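Local coordinates for protein probable nitrite reductase [nad(p)h] small subunit NIRD (Mycobacterium tuberculosis, PDB 4AIV) that probably acts as the Rieske-like small subunit needed for activity of NirBD, the NADH-dependent nitrite reductase that converts nitrite to ammonium, at residues I7-T11 with Y101-V105; L28-G32 with Q112-V116; V51-S55 with L79-F83. All blocks are in the same frame, centred on the assembly; numbering follows the deposited sequence.

Contact 1. Residues I7-T11 with Y101-V105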
loop_
_atom_site.group_PDB
_atom_site.type_symbol
_atom_site.label_atom_id
_atom_site.label_comp_id
_atom_site.label_asym_id
_atom_site.label_seq_id
_atom_site.Cartn_x
_atom_site.Cartn_y
_atom_site.Cartn_z
ATOM N N ILE A 7 12.126 15.620 0.561
ATOM C CA ILE A 7 13.089 14.552 0.301
ATOM C C ILE A 7 12.431 13.187 0.481
ATOM O O ILE A 7 11.600 12.997 1.367
ATOM C CB ILE A 7 14.343 14.653 1.189
ATOM C CG1 ILE A 7 13.942 14.685 2.660
ATOM C CG2 ILE A 7 15.162 15.889 0.824
ATOM C CD1 ILE A 7 14.860 13.899 3.530
ATOM N N GLN A 8 12.785 12.235 -0.364
ATOM C CA GLN A 8 12.246 10.895 -0.194
ATOM C C GLN A 8 13.198 10.035 0.629
ATOM O O GLN A 8 14.373 9.878 0.286
ATOM C CB GLN A 8 11.939 10.262 -1.547
ATOM C CG GLN A 8 10.818 10.976 -2.275
ATOM C CD GLN A 8 10.581 10.427 -3.662
ATOM O OE1 GLN A 8 11.525 10.188 -4.415
ATOM N NE2 GLN A 8 9.314 10.217 -4.008
ATOM N N VAL A 9 12.693 9.499 1.733
ATOM C CA VAL A 9 13.498 8.621 2.568
ATOM C C VAL A 9 13.071 7.189 2.320
ATOM O O VAL A 9 11.979 6.777 2.733
ATOM C CB VAL A 9 13.368 8.967 4.047
ATOM C CG1 VAL A 9 14.231 8.009 4.883
ATOM C CG2 VAL A 9 13.773 10.417 4.279
ATOM N N TRP A 10 13.932 6.441 1.628
ATOM C CA TRP A 10 13.578 5.108 1.145
ATOM C C TRP A 10 13.872 4.023 2.166
ATOM O O TRP A 10 14.943 3.992 2.779
ATOM C CB TRP A 10 14.299 4.793 -0.182
ATOM C CG TRP A 10 13.862 5.695 -1.312
ATOM C CD1 TRP A 10 14.485 6.830 -1.746
ATOM C CD2 TRP A 10 12.688 5.534 -2.123
ATOM N NE1 TRP A 10 13.781 7.380 -2.798
ATOM C CE2 TRP A 10 12.669 6.614 -3.043
ATOM C CE3 TRP A 10 11.651 4.596 -2.173
ATOM C CZ2 TRP A 10 11.653 6.767 -3.995
ATOM C CZ3 TRP A 10 10.640 4.749 -3.120
ATOM C CH2 TRP A 10 10.654 5.825 -4.019
ATOM N N THR A 11 12.896 3.137 2.337
ATOM C CA THR A 11 13.071 1.907 3.084
ATOM C C THR A 11 13.001 0.749 2.099
ATOM O O THR A 11 12.053 0.641 1.318
ATOM C CB THR A 11 11.969 1.736 4.154
ATOM O OG1 THR A 11 12.088 2.773 5.137
ATOM C CG2 THR A 11 12.081 0.380 4.846
ATOM N N TYR A 101 2.183 6.024 -0.198
ATOM C CA TYR A 101 3.621 6.231 -0.098
ATOM C C TYR A 101 4.245 5.890 -1.442
ATOM O O TYR A 101 3.862 4.899 -2.067
ATOM C CB TYR A 101 4.231 5.337 1.001
ATOM C CG TYR A 101 3.700 5.626 2.387
ATOM C CD1 TYR A 101 2.486 5.091 2.814
ATOM C CD2 TYR A 101 4.398 6.452 3.262
ATOM C CE1 TYR A 101 1.991 5.357 4.089
ATOM C CE2 TYR A 101 3.911 6.725 4.538
ATOM C CZ TYR A 101 2.707 6.181 4.941
ATOM O OH TYR A 101 2.224 6.461 6.203
ATOM N N PRO A 102 5.209 6.707 -1.890
ATOM C CA PRO A 102 5.920 6.338 -3.123
ATOM C C PRO A 102 6.533 4.946 -2.986
ATOM O O PRO A 102 7.081 4.587 -1.936
ATOM C CB PRO A 102 7.022 7.396 -3.233
ATOM C CG PRO A 102 6.491 8.585 -2.440
ATOM C CD PRO A 102 5.700 7.968 -1.300
ATOM N N ALA A 103 6.404 4.152 -4.039
ATOM C CA ALA A 103 6.922 2.797 -4.040
ATOM C C ALA A 103 7.537 2.518 -5.402
ATOM O O ALA A 103 6.962 2.852 -6.441
ATOM C CB ALA A 103 5.816 1.803 -3.727
ATOM N N ARG A 104 8.717 1.916 -5.397
ATOM C CA ARG A 104 9.415 1.665 -6.647
ATOM C C ARG A 104 10.083 0.299 -6.655
ATOM O O ARG A 104 10.277 -0.331 -5.602
ATOM C CB ARG A 104 10.463 2.769 -6.899
ATOM C CG ARG A 104 11.625 2.755 -5.914
ATOM C CD ARG A 104 12.638 3.836 -6.267
ATOM N NE ARG A 104 13.800 3.826 -5.374
ATOM C CZ ARG A 104 14.714 4.789 -5.339
ATOM N NH1 ARG A 104 14.594 5.842 -6.146
ATOM N NH2 ARG A 104 15.738 4.710 -4.488
ATOM N N VAL A 105 10.410 -0.166 -7.859
ATOM C CA VAL A 105 11.261 -1.335 -8.021
ATOM C C VAL A 105 12.528 -0.867 -8.731
ATOM O O VAL A 105 12.463 -0.357 -9.854
ATOM C CB VAL A 105 10.552 -2.457 -8.826
ATOM C CG1 VAL A 105 11.363 -3.745 -8.785
ATOM C CG2 VAL A 105 9.145 -2.693 -8.284
#

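Contact 2. Residues L28-G32 with Q112-V116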
loop_
_atom_site.group_PDB
_atom_site.type_symbol
_atom_site.label_atom_id
_atom_site.label_comp_id
_atom_site.label_asym_id
_atom_site.label_seq_id
_atom_site.Cartn_x
_atom_site.Cartn_y
_atom_site.Cartn_z
ATOM N N LEU A 28 7.651 -1.701 7.711
ATOM C CA LEU A 28 7.928 -0.654 8.688
ATOM C C LEU A 28 8.931 0.344 8.109
ATOM O O LEU A 28 10.051 -0.026 7.762
ATOM C CB LEU A 28 8.489 -1.291 9.970
ATOM C CG LEU A 28 8.858 -0.398 11.158
ATOM C CD1 LEU A 28 7.611 0.195 11.780
ATOM C CD2 LEU A 28 9.669 -1.181 12.217
ATOM N N LEU A 29 8.545 1.612 8.005
ATOM C CA LEU A 29 9.457 2.612 7.455
ATOM C C LEU A 29 10.393 3.147 8.538
ATOM O O LEU A 29 10.215 2.866 9.727
ATOM C CB LEU A 29 8.695 3.753 6.781
ATOM C CG LEU A 29 7.676 3.363 5.704
ATOM C CD1 LEU A 29 7.055 4.621 5.069
ATOM C CD2 LEU A 29 8.312 2.447 4.643
ATOM N N ASP A 30 11.386 3.921 8.116
ATOM C CA ASP A 30 12.447 4.385 9.007
ATOM C C ASP A 30 11.917 5.174 10.213
ATOM O O ASP A 30 12.501 5.119 11.300
ATOM C CB ASP A 30 13.433 5.240 8.213
ATOM C CG ASP A 30 12.879 6.603 7.901
ATOM O OD1 ASP A 30 11.876 6.694 7.144
ATOM O OD2 ASP A 30 13.429 7.587 8.437
ATOM N N ASP A 31 10.802 5.884 10.035
ATOM C CA ASP A 31 10.254 6.707 11.118
ATOM C C ASP A 31 9.165 5.987 11.914
ATOM O O ASP A 31 8.525 6.579 12.779
ATOM C CB ASP A 31 9.716 8.034 10.576
ATOM C CG ASP A 31 8.403 7.872 9.838
ATOM O OD1 ASP A 31 8.117 6.752 9.352
ATOM O OD2 ASP A 31 7.656 8.867 9.730
ATOM N N GLY A 32 8.944 4.711 11.612
ATOM C CA GLY A 32 7.943 3.938 12.324
ATOM C C GLY A 32 6.579 3.863 11.658
ATOM O O GLY A 32 5.701 3.146 12.150
ATOM N N GLN A 112 11.314 -0.794 -2.927
ATOM C CA GLN A 112 11.476 0.201 -1.876
ATOM C C GLN A 112 10.220 1.027 -1.704
ATOM O O GLN A 112 9.432 1.187 -2.642
ATOM C CB GLN A 112 12.619 1.146 -2.208
ATOM C CG GLN A 112 13.953 0.473 -2.375
ATOM C CD GLN A 112 15.061 1.485 -2.426
ATOM O OE1 GLN A 112 15.200 2.218 -3.407
ATOM N NE2 GLN A 112 15.853 1.550 -1.357
ATOM N N VAL A 113 10.060 1.564 -0.499
ATOM C CA VAL A 113 8.951 2.438 -0.172
ATOM C C VAL A 113 9.501 3.682 0.501
ATOM O O VAL A 113 10.344 3.588 1.401
ATOM C CB VAL A 113 7.954 1.753 0.795
ATOM C CG1 VAL A 113 6.820 2.713 1.154
ATOM C CG2 VAL A 113 7.410 0.467 0.191
ATOM N N ALA A 114 9.030 4.848 0.072
ATOM C CA ALA A 114 9.523 6.094 0.640
ATOM C C ALA A 114 8.499 6.732 1.557
ATOM O O ALA A 114 7.295 6.519 1.426
ATOM C CB ALA A 114 9.895 7.075 -0.470
ATOM N N ARG A 115 8.986 7.510 2.509
ATOM C CA ARG A 115 8.136 8.493 3.152
ATOM C C ARG A 115 8.735 9.828 2.763
ATOM O O ARG A 115 9.943 9.938 2.532
ATOM C CB ARG A 115 8.115 8.332 4.671
ATOM C CG ARG A 115 9.456 8.579 5.314
ATOM C CD ARG A 115 9.331 8.978 6.765
ATOM N NE ARG A 115 10.655 9.081 7.359
ATOM C CZ ARG A 115 11.195 10.202 7.829
ATOM N NH1 ARG A 115 10.514 11.340 7.806
ATOM N NH2 ARG A 115 12.421 10.172 8.341
ATOM N N VAL A 116 7.891 10.844 2.674
ATOM C CA VAL A 116 8.348 12.157 2.268
ATOM C C VAL A 116 8.649 12.981 3.506
ATOM O O VAL A 116 7.807 13.105 4.399
ATOM C CB VAL A 116 7.300 12.869 1.383
ATOM C CG1 VAL A 116 7.727 14.299 1.094
ATOM C CG2 VAL A 116 7.090 12.096 0.094
#

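Contact 3. Residues V51-S55 with L79-F83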
loop_
_atom_site.group_PDB
_atom_site.type_symbol
_atom_site.label_atom_id
_atom_site.label_comp_id
_atom_site.label_asym_id
_atom_site.label_seq_id
_atom_site.Cartn_x
_atom_site.Cartn_y
_atom_site.Cartn_z
ATOM N N VAL A 51 -2.979 0.966 8.518
ATOM C CA VAL A 51 -4.035 1.084 9.516
ATOM C C VAL A 51 -5.385 1.434 8.882
ATOM O O VAL A 51 -5.520 2.451 8.194
ATOM C CB VAL A 51 -3.674 2.120 10.602
ATOM C CG1 VAL A 51 -4.789 2.215 11.634
ATOM C CG2 VAL A 51 -2.346 1.758 11.259
ATOM N N ASP A 52 -6.375 0.573 9.110
ATOM C CA ASP A 52 -7.749 0.837 8.684
ATOM C C ASP A 52 -8.193 2.128 9.345
ATOM O O ASP A 52 -8.178 2.230 10.570
ATOM C CB ASP A 52 -8.673 -0.326 9.083
ATOM C CG ASP A 52 -10.129 -0.113 8.648
ATOM O OD1 ASP A 52 -10.717 0.964 8.927
ATOM O OD2 ASP A 52 -10.704 -1.036 8.030
ATOM N N PRO A 53 -8.588 3.121 8.537
ATOM C CA PRO A 53 -8.907 4.446 9.083
ATOM C C PRO A 53 -10.266 4.502 9.771
ATOM O O PRO A 53 -10.601 5.533 10.352
ATOM C CB PRO A 53 -8.910 5.340 7.841
ATOM C CG PRO A 53 -9.340 4.441 6.753
ATOM C CD PRO A 53 -8.724 3.089 7.069
ATOM N N PHE A 54 -11.038 3.422 9.707
ATOM C CA PHE A 54 -12.307 3.375 10.424
ATOM C C PHE A 54 -12.117 2.712 11.793
ATOM O O PHE A 54 -12.555 3.247 12.816
ATOM C CB PHE A 54 -13.391 2.657 9.604
ATOM C CG PHE A 54 -13.808 3.399 8.346
ATOM C CD1 PHE A 54 -14.824 4.343 8.387
ATOM C CD2 PHE A 54 -13.183 3.150 7.126
ATOM C CE1 PHE A 54 -15.216 5.024 7.238
ATOM C CE2 PHE A 54 -13.572 3.831 5.965
ATOM C CZ PHE A 54 -14.590 4.768 6.025
ATOM N N SER A 55 -11.436 1.565 11.812
ATOM C CA SER A 55 -11.294 0.766 13.035
ATOM C C SER A 55 -9.987 1.003 13.785
ATOM O O SER A 55 -9.888 0.717 14.978
ATOM C CB SER A 55 -11.406 -0.724 12.703
ATOM O OG SER A 55 -10.250 -1.165 12.003
ATOM N N LEU A 79 -14.359 -4.772 7.582
ATOM C CA LEU A 79 -15.323 -3.766 7.161
ATOM C C LEU A 79 -15.602 -3.781 5.658
ATOM O O LEU A 79 -16.610 -3.235 5.217
ATOM C CB LEU A 79 -14.824 -2.390 7.615
ATOM C CG LEU A 79 -14.600 -2.303 9.132
ATOM C CD1 LEU A 79 -13.960 -0.985 9.554
ATOM C CD2 LEU A 79 -15.918 -2.509 9.878
ATOM N N LYS A 80 -14.710 -4.411 4.890
ATOM C CA LYS A 80 -14.856 -4.566 3.439
ATOM C C LYS A 80 -15.088 -3.250 2.689
ATOM O O LYS A 80 -15.938 -3.179 1.803
ATOM C CB LYS A 80 -15.963 -5.579 3.099
ATOM C CG LYS A 80 -15.616 -7.034 3.424
ATOM N N GLN A 81 -14.341 -2.214 3.050
ATOM C CA GLN A 81 -14.412 -0.945 2.328
ATOM C C GLN A 81 -13.223 -0.819 1.374
ATOM O O GLN A 81 -12.103 -1.211 1.716
ATOM C CB GLN A 81 -14.479 0.222 3.317
ATOM C CG GLN A 81 -15.737 0.167 4.155
ATOM C CD GLN A 81 -15.726 1.120 5.323
ATOM O OE1 GLN A 81 -15.108 0.847 6.358
ATOM N NE2 GLN A 81 -16.428 2.239 5.179
ATOM N N ALA A 82 -13.477 -0.290 0.176
ATOM C CA ALA A 82 -12.461 -0.219 -0.879
ATOM C C ALA A 82 -11.621 1.054 -0.810
ATOM O O ALA A 82 -12.161 2.167 -0.693
ATOM C CB ALA A 82 -13.117 -0.337 -2.267
ATOM N N PHE A 83 -10.301 0.882 -0.881
ATOM C CA PHE A 83 -9.355 1.993 -0.935
ATOM C C PHE A 83 -8.529 1.913 -2.222
ATOM O O PHE A 83 -7.897 0.893 -2.499
ATOM C CB PHE A 83 -8.425 1.985 0.290
ATOM C CG PHE A 83 -9.144 2.218 1.598
ATOM C CD1 PHE A 83 -9.750 1.165 2.267
ATOM C CD2 PHE A 83 -9.221 3.495 2.155
ATOM C CE1 PHE A 83 -10.419 1.369 3.470
ATOM C CE2 PHE A 83 -9.887 3.705 3.360
ATOM C CZ PHE A 83 -10.487 2.635 4.018
HETATM O O HOH W 1 -12.340 -0.110 6.238
#

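Contact 1. Residues I7-T11 with Y101-V105
Pro102 meets two side chains that strand 7-15 sends toward it, Gln8 and Trp10. Its CG lies 3.6 Å from Gln8 NE2, so the end of the glutamine rests against the pyrrolidine ring, a contact of van der Waals type. Further round the same ring, Pro102 CB approaches Trp10 CH2 at 4.0 Å, and the carbonyl Pro102 O comes obliquely to Trp10 CZ3 at 3.8 Å. At Ala103 the methyl turns away and the backbone does the touching: Ala103 CA sits at the edge of the indole, near its plane, 4.3 Å from Trp10 CZ3.

Arg104 supplies the main interaction, a cation-pi stack. Its guanidinium lies flat on the indole, the planes 5° apart, with Arg104 CZ 3.7 Å from the centroid of the five-membered ring of Trp10 and 17° off the ring normal. The aliphatic part of the same chain extends over the benzo ring: Arg104 CD lies over the face, 3.8 Å from the centroid of the six-membered ring of Trp10, in a CH-pi contact, and Arg104 CG is 3.6 Å from Trp10 CZ3. With CG set between the backbone N and carbonyl carbon (chi1 68°) and the chain extended to NE, the guanidinium lies over the pyrrole part and CG and CD over the benzo part of the indole. Arg104 NH2 also bonds to Gln112 OE1, which helps fix the rotation of the guanidinium.

No hydrogen bond joins the two segments, because strand 110-117 runs between them in the six-stranded antiparallel sheet. The indole bridges across it, resting on Gln112 and Ala114, at the edge formed by strand 7-15.

Contact 2. Residues L28-G32 with Q112-V116
The type I beta turn from Leu29 to Gly32, which links strands 25-28 and 34-39, is clamped to strand 110-117 by a salt-bridge network centred on Arg115. The turn itself is closed by Gly32 N bonding to Leu29 O at 2.9 Å. Asp30 takes the guanidinium side-on: Arg115 NE reaches Asp30 OD1 at 2.7 Å, N-H...O 164°, and Arg115 NH2 reaches Asp30 OD2 at 2.8 Å, equally straight. Both oxygens use their syn lone pairs and both lie in the guanidinium plane, a side-on bidentate pair.

Asp31 approaches differently, over one face. Its CB is 3.5 Å from Arg115 NE, its CG 3.4 Å from Arg115 CD, and its carboxylate is stacked at 6° to the guanidinium. No N-H points at Asp31 OD2, 3.8 Å from Arg115 NE, so that long salt bridge is electrostatic alone; Asp31 OD1 is bonded to Ser33 OG. Arg115, whose CG lies between backbone N and carbonyl carbon (chi1 64°) with the chain extended toward the two carboxylates, would probably stabilise the charged form of both.

Beneath the charges Leu29 is buried, its CD2 3.8 Å from Val113 CG1 and its CD1 3.9 Å from Arg115 CB. Leu29 packs against Thr11 of strand 7-15, Tyr101 of strand 100-105 and Val35 of strand 34-39.

Contact 3. Residues V51-S55 with L79-F83
Phe54 and Leu79 mark the closest backbone approach, CA to CA 8.4 Å, between a loop with helical angles but no regular helix bonds at 53-55 and a loop that becomes strand at Ala82. The first loop is folded by Asp52, whose OD1 accepts from Phe54 N at 2.6 Å, nearly along the C-O axis, and from Ser55 N at 3.0 Å, 55° out of the carboxylate plane: an Asx turn with an Asx motif. With Asp52 CG anti to the backbone N (chi1 -179°), OD2 is turned toward 79-83, where a water donates to it at 2.6 Å and to Gln81 OE1 at 2.9 Å; no direct hydrogen bond joins the segments.

The amide of Gln81 lies over one face of Phe54, tilted 37° to the ring; OE1 comes to Phe54 CD2 at 3.1 Å, while NE2 sits over the CZ side. Phe83 CZ approaches the edge of this ring and meets Pro53 CG at 3.5 Å. On the same side of the ring plane as that amide, but beyond the ring, Leu79 CD1 packs on Phe54 CB and lies 3.6 Å from Asp52 OD2.

In Rieske proteins two such loops carry the cysteine and histidine ligands of the [2Fe-2S] cluster. These segments hold neither; Asp52 and Phe54, with Ser76 and Leu79, probably occupy the four ligand positions, and side chains probably pack where the cluster sits in relatives. The 51-55 loop follows strand 45-49 of the large sheet, and 79-81 leads into strand 82-84 of the three-stranded sheet, with Val96 touching Pro53 and Phe54.

From the N terminus, strand 7-15 opens the loop that contact 1 closes at 101-105, and the turn at 28-32 opens the one that contact 2 closes at 112-116. Their segments alternate along the chain, so the two loops cross. They also touch, with centres 7 Å apart: Thr11 N approaches Val113 O at 2.8 Å, a probable hydrogen bond, and together they tie strands 7-15, 100-105 and 110-117 to the 28-32 turn. Contact 3 is nested inside both loops. Its centre lies 23 Å from that of contact 1, on the opposite side of the chain's centre, where it joins the two loops beside the small sheet.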